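Long-range contacts in probable porin (PDB 4FSO), which probably works as a porin of the OprD family, forming a beta-barrel channel for small solutes across the outer membrane of Pseudomonas aeruginosa: residues Y131-L136 and G293-L298; A195-Y200 and L207-Q212; Y301-D306 and R375-T380. One frame throughout, in Å; residues are numbered along the deposited sequence.

Contact 1: Y131-L136 and G293-L298; sequences YNDGRL and GSNPYL
The carbonyl oxygen of Gly293 is gripped twice, by the backbone N of Asn132, at 3.3 Å, and by the hydroxyl of Thr139 farther along the same loop. Asn132 N comes from above the carbonyl plane, and its N-H points to the oxygen at a moderate 146°. Beside this bond Tyr131 and Ser294 form an antiparallel non-hydrogen-bonded pair whose side chains diverge; Ser294 OG bonds back to Leu291 O. One step on, Asn295 and Lys130 join by their backbones.

Asn132 sends its CB against Ser294 CA, 4.1 Å away. With CG anti to the backbone nitrogen (chi1 -169°), its amide crosses that of Asn295 at nearly a right angle, the two planes 81° apart. Asn132 OD1 receives a weak bond from Gly134 N, 3.2 Å away, in a residue that is poorly ordered. Gly293, with its positive phi, takes a backbone shape suited to glycine. Two inward-folded loops thus meet near the centre of the barrel through a short antiparallel bridge, consistent with the pore constriction that such loops build in OprD-family porins.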
loop_
_atom_site.group_PDB
_atom_site.type_symbol
_atom_site.label_atom_id
_atom_site.label_comp_id
_atom_site.label_asym_id
_atom_site.label_seq_id
_atom_site.Cartn_x
_atom_site.Cartn_y
_atom_site.Cartn_z
ATOM N N TYR A 131 1.923 -4.025 0.198
ATOM C CA TYR A 131 3.352 -3.886 -0.070
ATOM C C TYR A 131 3.597 -2.454 -0.561
ATOM O O TYR A 131 2.750 -1.834 -1.264
ATOM C CB TYR A 131 3.868 -4.920 -1.072
ATOM C CG TYR A 131 3.697 -4.502 -2.515
ATOM C CD1 TYR A 131 2.432 -4.340 -3.057
ATOM C CD2 TYR A 131 4.802 -4.267 -3.335
ATOM C CE1 TYR A 131 2.263 -3.954 -4.359
ATOM C CE2 TYR A 131 4.645 -3.887 -4.649
ATOM C CZ TYR A 131 3.366 -3.731 -5.152
ATOM O OH TYR A 131 3.156 -3.348 -6.456
ATOM N N ASN A 132 4.734 -1.918 -0.134
ATOM C CA ASN A 132 5.086 -0.544 -0.431
ATOM C C ASN A 132 5.776 -0.432 -1.787
ATOM O O ASN A 132 6.687 -1.205 -2.107
ATOM C CB ASN A 132 5.952 0.045 0.682
ATOM C CG ASN A 132 6.133 1.554 0.547
ATOM O OD1 ASN A 132 5.406 2.226 -0.204
ATOM N ND2 ASN A 132 7.095 2.097 1.288
ATOM N N ASP A 133 5.321 0.542 -2.573
ATOM C CA ASP A 133 5.764 0.739 -3.952
ATOM C C ASP A 133 6.584 2.023 -4.106
ATOM O O ASP A 133 6.848 2.469 -5.220
ATOM C CB ASP A 133 4.535 0.787 -4.874
ATOM C CG ASP A 133 3.217 0.961 -4.100
ATOM O OD1 ASP A 133 3.201 1.726 -3.108
ATOM O OD2 ASP A 133 2.201 0.327 -4.478
ATOM N N GLY A 134 6.997 2.598 -2.979
ATOM C CA GLY A 134 7.511 3.954 -2.951
ATOM C C GLY A 134 9.013 4.125 -2.860
ATOM O O GLY A 134 9.492 5.239 -2.664
ATOM N N ARG A 135 9.758 3.033 -2.980
ATOM C CA ARG A 135 11.205 3.133 -3.170
ATOM C C ARG A 135 11.582 2.513 -4.519
ATOM O O ARG A 135 10.718 2.355 -5.386
ATOM C CB ARG A 135 11.989 2.508 -2.006
ATOM C CG ARG A 135 11.995 3.352 -0.717
ATOM C CD ARG A 135 12.616 4.742 -0.927
ATOM N NE ARG A 135 11.755 5.813 -0.416
ATOM C CZ ARG A 135 12.124 6.724 0.482
ATOM N NH1 ARG A 135 13.353 6.722 0.982
ATOM N NH2 ARG A 135 11.259 7.648 0.878
ATOM N N LEU A 136 12.857 2.167 -4.697
ATOM C CA LEU A 136 13.349 1.697 -5.999
ATOM C C LEU A 136 12.893 0.272 -6.344
ATOM O O LEU A 136 12.386 0.001 -7.442
ATOM C CB LEU A 136 14.881 1.788 -6.068
ATOM C CG LEU A 136 15.468 1.302 -7.391
ATOM C CD1 LEU A 136 15.044 2.209 -8.533
ATOM C CD2 LEU A 136 16.979 1.190 -7.316
ATOM N N GLY A 293 8.009 -1.982 5.480
ATOM C CA GLY A 293 7.896 -2.436 4.109
ATOM C C GLY A 293 6.461 -2.457 3.624
ATOM O O GLY A 293 6.150 -3.020 2.578
ATOM N N SER A 294 5.576 -1.849 4.400
ATOM C CA SER A 294 4.191 -1.707 3.989
ATOM C C SER A 294 3.713 -0.276 4.178
ATOM O O SER A 294 4.430 0.572 4.712
ATOM C CB SER A 294 3.277 -2.664 4.768
ATOM O OG SER A 294 3.043 -2.204 6.086
ATOM N N ASN A 295 2.495 -0.015 3.719
ATOM C CA ASN A 295 1.827 1.237 4.025
ATOM C C ASN A 295 0.560 0.888 4.759
ATOM O O ASN A 295 -0.068 -0.123 4.452
ATOM C CB ASN A 295 1.463 2.008 2.751
ATOM C CG ASN A 295 2.611 2.082 1.760
ATOM O OD1 ASN A 295 3.761 2.361 2.135
ATOM N ND2 ASN A 295 2.302 1.838 0.481
ATOM N N PRO A 296 0.169 1.724 5.727
ATOM C CA PRO A 296 -1.124 1.451 6.347
ATOM C C PRO A 296 -2.227 1.750 5.333
ATOM O O PRO A 296 -2.208 2.753 4.628
ATOM C CB PRO A 296 -1.154 2.426 7.521
ATOM C CG PRO A 296 -0.301 3.581 7.065
ATOM C CD PRO A 296 0.767 2.988 6.196
ATOM N N TYR A 297 -3.189 0.852 5.260
ATOM C CA TYR A 297 -4.266 0.928 4.292
ATOM C C TYR A 297 -5.356 1.889 4.766
ATOM O O TYR A 297 -6.466 1.477 5.104
ATOM C CB TYR A 297 -4.827 -0.475 4.132
ATOM C CG TYR A 297 -5.739 -0.702 2.972
ATOM C CD1 TYR A 297 -5.435 -0.221 1.709
ATOM C CD2 TYR A 297 -6.899 -1.445 3.134
ATOM C CE1 TYR A 297 -6.277 -0.451 0.643
ATOM C CE2 TYR A 297 -7.751 -1.683 2.077
ATOM C CZ TYR A 297 -7.438 -1.191 0.831
ATOM O OH TYR A 297 -8.290 -1.448 -0.216
ATOM N N LEU A 298 -5.032 3.174 4.810
ATOM C CA LEU A 298 -5.968 4.177 5.317
ATOM C C LEU A 298 -6.231 5.260 4.276
ATOM O O LEU A 298 -5.389 5.518 3.432
ATOM C CB LEU A 298 -5.419 4.801 6.602
ATOM C CG LEU A 298 -5.273 3.839 7.785
ATOM C CD1 LEU A 298 -4.321 4.425 8.831
ATOM C CD2 LEU A 298 -6.673 3.518 8.411
#

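Contact 2: A195-Y200 and L207-Q212; sequences AYQLDY and LLQYAQ
Backbone hydrogen bonds dominate between 195-200 and 207-212, which run antiparallel at 169° with axes 4.6 Å apart. Tyr196 with Gln212, Leu198 with Tyr210 and Tyr200 with Leu208 are hydrogen-bonded pairs, each closed by two N-H to O bonds; Leu198 N reaches Tyr210 O at 2.7 Å. Between them lie the non-hydrogen-bonded pairs Gln197 with Ala211 and Asp199 with Gln209, bordered by CA-H to O contacts such as Gln197 CA to Tyr210 O.

Polar side-chain bonds collect on the face of Gln197, Asp199, Gln209 and Ala211. Asp199 OD1 accepts two amides: Gln197 NE2 at 3.1 Å on its syn side, near the carboxylate plane, and Gln209 NE2 at 3.2 Å from above that plane. Gln197 has CG anti to the backbone N (chi1 178°) and an extended chain, which brings NE2 to Asp199 OD1. Gln197 and Gln209 run alongside each other off the sheet, their amide planes 71° apart, and Tyr223 holds Gln209 OE1 by a second bond.

Apolar contacts complete both faces. Gln197 CG rests on Ala211 CB at 3.8 Å, and on the other face Tyr200 CB meets Leu208 CB at 4.2 Å. Gln197 and Gln209 pack on Pro127 of an inward-folded loop, whereas Tyr196 lies near a bound detergent: a beta hairpin of the barrel wall, polar toward the lumen and largely apolar and aromatic outside, as in outer membrane porins.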
loop_
_atom_site.group_PDB
_atom_site.type_symbol
_atom_site.label_atom_id
_atom_site.label_comp_id
_atom_site.label_asym_id
_atom_site.label_seq_id
_atom_site.Cartn_x
_atom_site.Cartn_y
_atom_site.Cartn_z
ATOM N N ALA A 195 -2.097 -13.825 8.372
ATOM C CA ALA A 195 -3.331 -13.105 8.083
ATOM C C ALA A 195 -4.304 -14.103 7.501
ATOM O O ALA A 195 -3.894 -15.136 6.965
ATOM C CB ALA A 195 -3.101 -11.966 7.115
ATOM N N TYR A 196 -5.589 -13.819 7.638
ATOM C CA TYR A 196 -6.619 -14.685 7.082
ATOM C C TYR A 196 -7.649 -13.685 6.687
ATOM O O TYR A 196 -7.877 -12.724 7.432
ATOM C CB TYR A 196 -7.198 -15.652 8.131
ATOM C CG TYR A 196 -6.142 -16.503 8.811
ATOM C CD1 TYR A 196 -5.479 -16.055 9.962
ATOM C CD2 TYR A 196 -5.798 -17.757 8.300
ATOM C CE1 TYR A 196 -4.507 -16.828 10.573
ATOM C CE2 TYR A 196 -4.827 -18.545 8.912
ATOM C CZ TYR A 196 -4.181 -18.075 10.039
ATOM O OH TYR A 196 -3.217 -18.863 10.629
ATOM N N GLN A 197 -8.276 -13.893 5.533
ATOM C CA GLN A 197 -9.173 -12.884 5.007
ATOM C C GLN A 197 -10.373 -13.494 4.303
ATOM O O GLN A 197 -10.268 -14.524 3.654
ATOM C CB GLN A 197 -8.375 -11.970 4.079
ATOM C CG GLN A 197 -9.133 -10.859 3.372
ATOM C CD GLN A 197 -8.227 -10.065 2.412
ATOM O OE1 GLN A 197 -6.988 -10.157 2.476
ATOM N NE2 GLN A 197 -8.843 -9.302 1.511
ATOM N N LEU A 198 -11.521 -12.839 4.425
ATOM C CA LEU A 198 -12.714 -13.248 3.700
ATOM C C LEU A 198 -13.305 -12.066 2.925
ATOM O O LEU A 198 -13.577 -11.024 3.499
ATOM C CB LEU A 198 -13.729 -13.831 4.680
ATOM C CG LEU A 198 -14.839 -14.701 4.100
ATOM C CD1 LEU A 198 -15.523 -15.421 5.231
ATOM C CD2 LEU A 198 -15.872 -13.892 3.320
ATOM N N ASP A 199 -13.520 -12.246 1.627
ATOM C CA ASP A 199 -14.075 -11.196 0.760
ATOM C C ASP A 199 -15.446 -11.591 0.224
ATOM O O ASP A 199 -15.555 -12.541 -0.546
ATOM C CB ASP A 199 -13.163 -10.948 -0.449
ATOM C CG ASP A 199 -11.854 -10.287 -0.074
ATOM O OD1 ASP A 199 -11.883 -9.430 0.837
ATOM O OD2 ASP A 199 -10.805 -10.624 -0.692
ATOM N N TYR A 200 -16.492 -10.866 0.609
ATOM C CA TYR A 200 -17.838 -11.187 0.136
ATOM C C TYR A 200 -18.273 -10.106 -0.825
ATOM O O TYR A 200 -18.383 -8.945 -0.437
ATOM C CB TYR A 200 -18.795 -11.257 1.311
ATOM C CG TYR A 200 -20.223 -11.644 0.961
ATOM C CD1 TYR A 200 -20.539 -12.254 -0.252
ATOM C CD2 TYR A 200 -21.259 -11.399 1.858
ATOM C CE1 TYR A 200 -21.852 -12.599 -0.556
ATOM C CE2 TYR A 200 -22.559 -11.743 1.566
ATOM C CZ TYR A 200 -22.857 -12.339 0.366
ATOM O OH TYR A 200 -24.168 -12.669 0.098
ATOM N N LEU A 207 -18.669 -4.674 -1.961
ATOM C CA LEU A 207 -17.734 -5.670 -1.495
ATOM C C LEU A 207 -17.479 -5.514 0.022
ATOM O O LEU A 207 -17.151 -4.437 0.518
ATOM C CB LEU A 207 -16.448 -5.560 -2.317
ATOM C CG LEU A 207 -15.129 -6.145 -1.813
ATOM C CD1 LEU A 207 -15.234 -7.642 -1.593
ATOM C CD2 LEU A 207 -14.006 -5.825 -2.795
ATOM N N LEU A 208 -17.665 -6.612 0.747
ATOM C CA LEU A 208 -17.493 -6.654 2.192
ATOM C C LEU A 208 -16.213 -7.401 2.498
ATOM O O LEU A 208 -15.855 -8.341 1.801
ATOM C CB LEU A 208 -18.688 -7.362 2.860
ATOM C CG LEU A 208 -19.821 -6.474 3.369
ATOM C CD1 LEU A 208 -20.085 -5.335 2.391
ATOM C CD2 LEU A 208 -21.057 -7.313 3.553
ATOM N N GLN A 209 -15.522 -6.987 3.543
ATOM C CA GLN A 209 -14.216 -7.545 3.806
ATOM C C GLN A 209 -13.967 -7.764 5.280
ATOM O O GLN A 209 -14.075 -6.844 6.078
ATOM C CB GLN A 209 -13.145 -6.600 3.307
ATOM C CG GLN A 209 -13.067 -6.416 1.825
ATOM C CD GLN A 209 -11.790 -5.665 1.451
ATOM O OE1 GLN A 209 -11.617 -4.485 1.794
ATOM N NE2 GLN A 209 -10.874 -6.359 0.785
ATOM N N TYR A 210 -13.601 -8.978 5.644
ATOM C CA TYR A 210 -13.123 -9.197 6.979
ATOM C C TYR A 210 -11.730 -9.782 6.869
ATOM O O TYR A 210 -11.471 -10.595 5.992
ATOM C CB TYR A 210 -14.042 -10.145 7.767
ATOM C CG TYR A 210 -13.479 -10.453 9.133
ATOM C CD1 TYR A 210 -13.481 -9.486 10.132
ATOM C CD2 TYR A 210 -12.899 -11.678 9.412
ATOM C CE1 TYR A 210 -12.935 -9.728 11.365
ATOM C CE2 TYR A 210 -12.339 -11.933 10.654
ATOM C CZ TYR A 210 -12.369 -10.951 11.625
ATOM O OH TYR A 210 -11.842 -11.185 12.869
ATOM N N ALA A 211 -10.836 -9.368 7.761
ATOM C CA ALA A 211 -9.508 -9.956 7.827
ATOM C C ALA A 211 -8.935 -9.940 9.259
ATOM O O ALA A 211 -9.350 -9.153 10.109
ATOM C CB ALA A 211 -8.550 -9.277 6.814
ATOM N N GLN A 212 -7.965 -10.811 9.508
ATOM C CA GLN A 212 -7.508 -11.080 10.861
ATOM C C GLN A 212 -6.099 -11.645 10.828
ATOM O O GLN A 212 -5.754 -12.420 9.930
ATOM C CB GLN A 212 -8.460 -12.076 11.489
ATOM C CG GLN A 212 -8.009 -12.703 12.748
ATOM C CD GLN A 212 -9.174 -13.353 13.456
ATOM O OE1 GLN A 212 -10.322 -13.225 13.024
ATOM N NE2 GLN A 212 -8.894 -14.047 14.552
#

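Contact 3: Y301-D306 and R375-T380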
loop_
_atom_site.group_PDB
_atom_site.type_symbol
_atom_site.label_atom_id
_atom_site.label_comp_id
_atom_site.label_asym_id
_atom_site.label_seq_id
_atom_site.Cartn_x
_atom_site.Cartn_y
_atom_site.Cartn_z
ATOM N N TYR A 301 -3.532 7.999 4.045
ATOM C CA TYR A 301 -2.135 7.682 3.764
ATOM C C TYR A 301 -1.657 8.499 2.578
ATOM O O TYR A 301 -2.093 8.290 1.456
ATOM C CB TYR A 301 -1.886 6.204 3.482
ATOM C CG TYR A 301 -0.440 5.993 3.086
ATOM C CD1 TYR A 301 0.592 6.310 3.971
ATOM C CD2 TYR A 301 -0.098 5.537 1.821
ATOM C CE1 TYR A 301 1.919 6.146 3.612
ATOM C CE2 TYR A 301 1.232 5.363 1.456
ATOM C CZ TYR A 301 2.239 5.664 2.355
ATOM O OH TYR A 301 3.572 5.489 1.992
ATOM N N LEU A 302 -0.747 9.420 2.847
ATOM C CA LEU A 302 -0.278 10.380 1.852
ATOM C C LEU A 302 1.176 10.094 1.485
ATOM O O LEU A 302 1.722 9.075 1.889
ATOM C CB LEU A 302 -0.472 11.821 2.360
ATOM C CG LEU A 302 -1.685 12.445 1.688
ATOM C CD1 LEU A 302 -2.952 11.633 1.981
ATOM C CD2 LEU A 302 -1.859 13.929 2.034
ATOM N N GLN A 303 1.801 10.987 0.722
ATOM C CA GLN A 303 3.146 10.730 0.198
ATOM C C GLN A 303 4.160 10.619 1.326
ATOM O O GLN A 303 5.039 9.746 1.303
ATOM C CB GLN A 303 3.547 11.820 -0.777
ATOM C CG GLN A 303 4.764 11.524 -1.652
ATOM C CD GLN A 303 5.167 12.746 -2.475
ATOM O OE1 GLN A 303 4.314 13.413 -3.088
ATOM N NE2 GLN A 303 6.459 13.070 -2.460
ATOM N N VAL A 304 3.987 11.455 2.347
ATOM C CA VAL A 304 4.988 11.586 3.396
ATOM C C VAL A 304 4.528 11.172 4.801
ATOM O O VAL A 304 5.326 10.768 5.639
ATOM C CB VAL A 304 5.601 13.008 3.337
ATOM C CG1 VAL A 304 6.051 13.504 4.696
ATOM C CG2 VAL A 304 6.774 12.982 2.361
ATOM N N ASN A 305 3.230 11.249 5.037
ATOM C CA ASN A 305 2.696 11.118 6.388
ATOM C C ASN A 305 1.423 10.301 6.346
ATOM O O ASN A 305 0.688 10.345 5.360
ATOM C CB ASN A 305 2.435 12.486 7.039
ATOM C CG ASN A 305 2.023 12.368 8.504
ATOM O OD1 ASN A 305 2.830 11.985 9.329
ATOM N ND2 ASN A 305 0.759 12.695 8.824
ATOM N N ASP A 306 1.179 9.542 7.410
ATOM C CA ASP A 306 0.065 8.600 7.418
ATOM C C ASP A 306 -1.144 9.062 8.247
ATOM O O ASP A 306 -2.213 8.461 8.163
ATOM C CB ASP A 306 0.525 7.180 7.823
ATOM C CG ASP A 306 1.015 7.085 9.272
ATOM O OD1 ASP A 306 0.958 8.068 10.034
ATOM O OD2 ASP A 306 1.463 5.991 9.662
ATOM N N ARG A 375 6.346 10.604 -14.116
ATOM C CA ARG A 375 5.544 10.893 -12.956
ATOM C C ARG A 375 6.229 11.877 -12.029
ATOM O O ARG A 375 7.382 11.676 -11.627
ATOM C CB ARG A 375 5.258 9.599 -12.214
ATOM C CG ARG A 375 3.927 9.580 -11.517
ATOM C CD ARG A 375 3.914 8.481 -10.499
ATOM N NE ARG A 375 2.736 8.562 -9.647
ATOM C CZ ARG A 375 2.606 7.913 -8.501
ATOM N NH1 ARG A 375 3.588 7.141 -8.057
ATOM N NH2 ARG A 375 1.494 8.037 -7.801
ATOM N N LEU A 376 5.503 12.930 -11.678
ATOM C CA LEU A 376 6.018 13.924 -10.752
ATOM C C LEU A 376 5.229 13.962 -9.452
ATOM O O LEU A 376 4.029 14.198 -9.475
ATOM C CB LEU A 376 5.986 15.296 -11.411
ATOM C CG LEU A 376 6.382 16.453 -10.512
ATOM C CD1 LEU A 376 7.683 16.131 -9.845
ATOM C CD2 LEU A 376 6.499 17.730 -11.325
ATOM N N ARG A 377 5.906 13.752 -8.322
ATOM C CA ARG A 377 5.231 13.732 -7.009
ATOM C C ARG A 377 5.788 14.726 -5.974
ATOM O O ARG A 377 6.921 14.594 -5.507
ATOM C CB ARG A 377 5.258 12.328 -6.405
ATOM C CG ARG A 377 4.773 11.260 -7.345
ATOM C CD ARG A 377 4.736 9.935 -6.639
ATOM N NE ARG A 377 3.736 9.925 -5.575
ATOM C CZ ARG A 377 3.841 9.210 -4.462
ATOM N NH1 ARG A 377 4.914 8.455 -4.265
ATOM N NH2 ARG A 377 2.883 9.261 -3.547
ATOM N N ASN A 378 4.969 15.699 -5.593
ATOM C CA ASN A 378 5.425 16.755 -4.705
ATOM C C ASN A 378 4.719 16.741 -3.358
ATOM O O ASN A 378 3.494 16.743 -3.276
ATOM C CB ASN A 378 5.245 18.119 -5.399
ATOM C CG ASN A 378 5.686 19.284 -4.535
ATOM O OD1 ASN A 378 6.873 19.442 -4.236
ATOM N ND2 ASN A 378 4.727 20.116 -4.133
ATOM N N ALA A 379 5.492 16.753 -2.291
ATOM C CA ALA A 379 4.876 16.790 -0.968
ATOM C C ALA A 379 5.382 17.939 -0.112
ATOM O O ALA A 379 6.579 18.222 -0.055
ATOM C CB ALA A 379 5.053 15.434 -0.222
ATOM N N THR A 380 4.452 18.584 0.569
ATOM C CA THR A 380 4.759 19.607 1.546
ATOM C C THR A 380 4.082 19.185 2.839
ATOM O O THR A 380 2.866 18.981 2.878
ATOM C CB THR A 380 4.211 20.972 1.080
ATOM O OG1 THR A 380 4.952 21.378 -0.067
ATOM C CG2 THR A 380 4.328 22.037 2.175
#
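Gln303 lays its aliphatic stem over one face of the Arg377 guanidinium: CG stands 3.4 Å above the plane, offset toward the rim, and lies 3.5 Å from Arg377 NH2. The two side chains pass head to tail, and their flat ends are inclined by 43°. Gln303 carries CG anti to the backbone nitrogen (chi1 -166°) and stays extended beyond it, which lets the stem span the arginine and bring the amide up to the strand backbone. There Gln303 CD packs against Ala379 CB at 3.5 Å. The amide nitrogen Gln303 NE2 gives only a weak bond to Arg377 O, 3.4 Å away at an angle of 135°; its stronger partner is the carboxylate of Glu394 on the neighbouring strand 392-404.

Val304 adds a small apolar contact, its CG2 touching Ala379 CB at 4.0 Å. Ala379 thus lies under both residues of the loop, the glutamine amide and the valine methyl.

Arg377 kinks at its third torsion, and its NE forms a salt bridge with Glu359. Glu359 also binds Arg375, whose guanidinium has Arg377 CD 3.3 Å above one face. The carboxylate would partly offset the two positive charges. Backbone nitrogens of the loop are anchored too, Gln303 N to Asp357 and Val304 N to Glu355, both on strand 350-363.

Arg375, Arg377 and Ala379 face the lumen, while Asn378 on the other side of the strand lies near a bound detergent. A loop folded into the barrel is here fastened to the inner wall beside a group of arginines that includes Arg396, consistent with the row of basic residues that lines the channel in OprD-family porins.

Overall arrangement
From the N terminus, the chain reaches contact 1 at 131-136, in a loop folded into the barrel, and meets it again at 293-298, so contact 1 closes a long loop. Nested inside it, contact 2 closes the tight hairpin of two neighbouring wall strands. Contact 3 follows in series: 301-306, just after the second half of contact 1, meets the late wall strand of 375-380. Contacts 1 and 3 touch, with Pro296 packed against Tyr301 and Asp306, whereas contacts 2 and 3 lie on opposite sides of the chain's centre, their own centres about 28 Å apart. Contact 1 joins two inward-folded loops, contact 3 fastens the second to the wall, and contact 2 joins neighbouring strands of the wall itself.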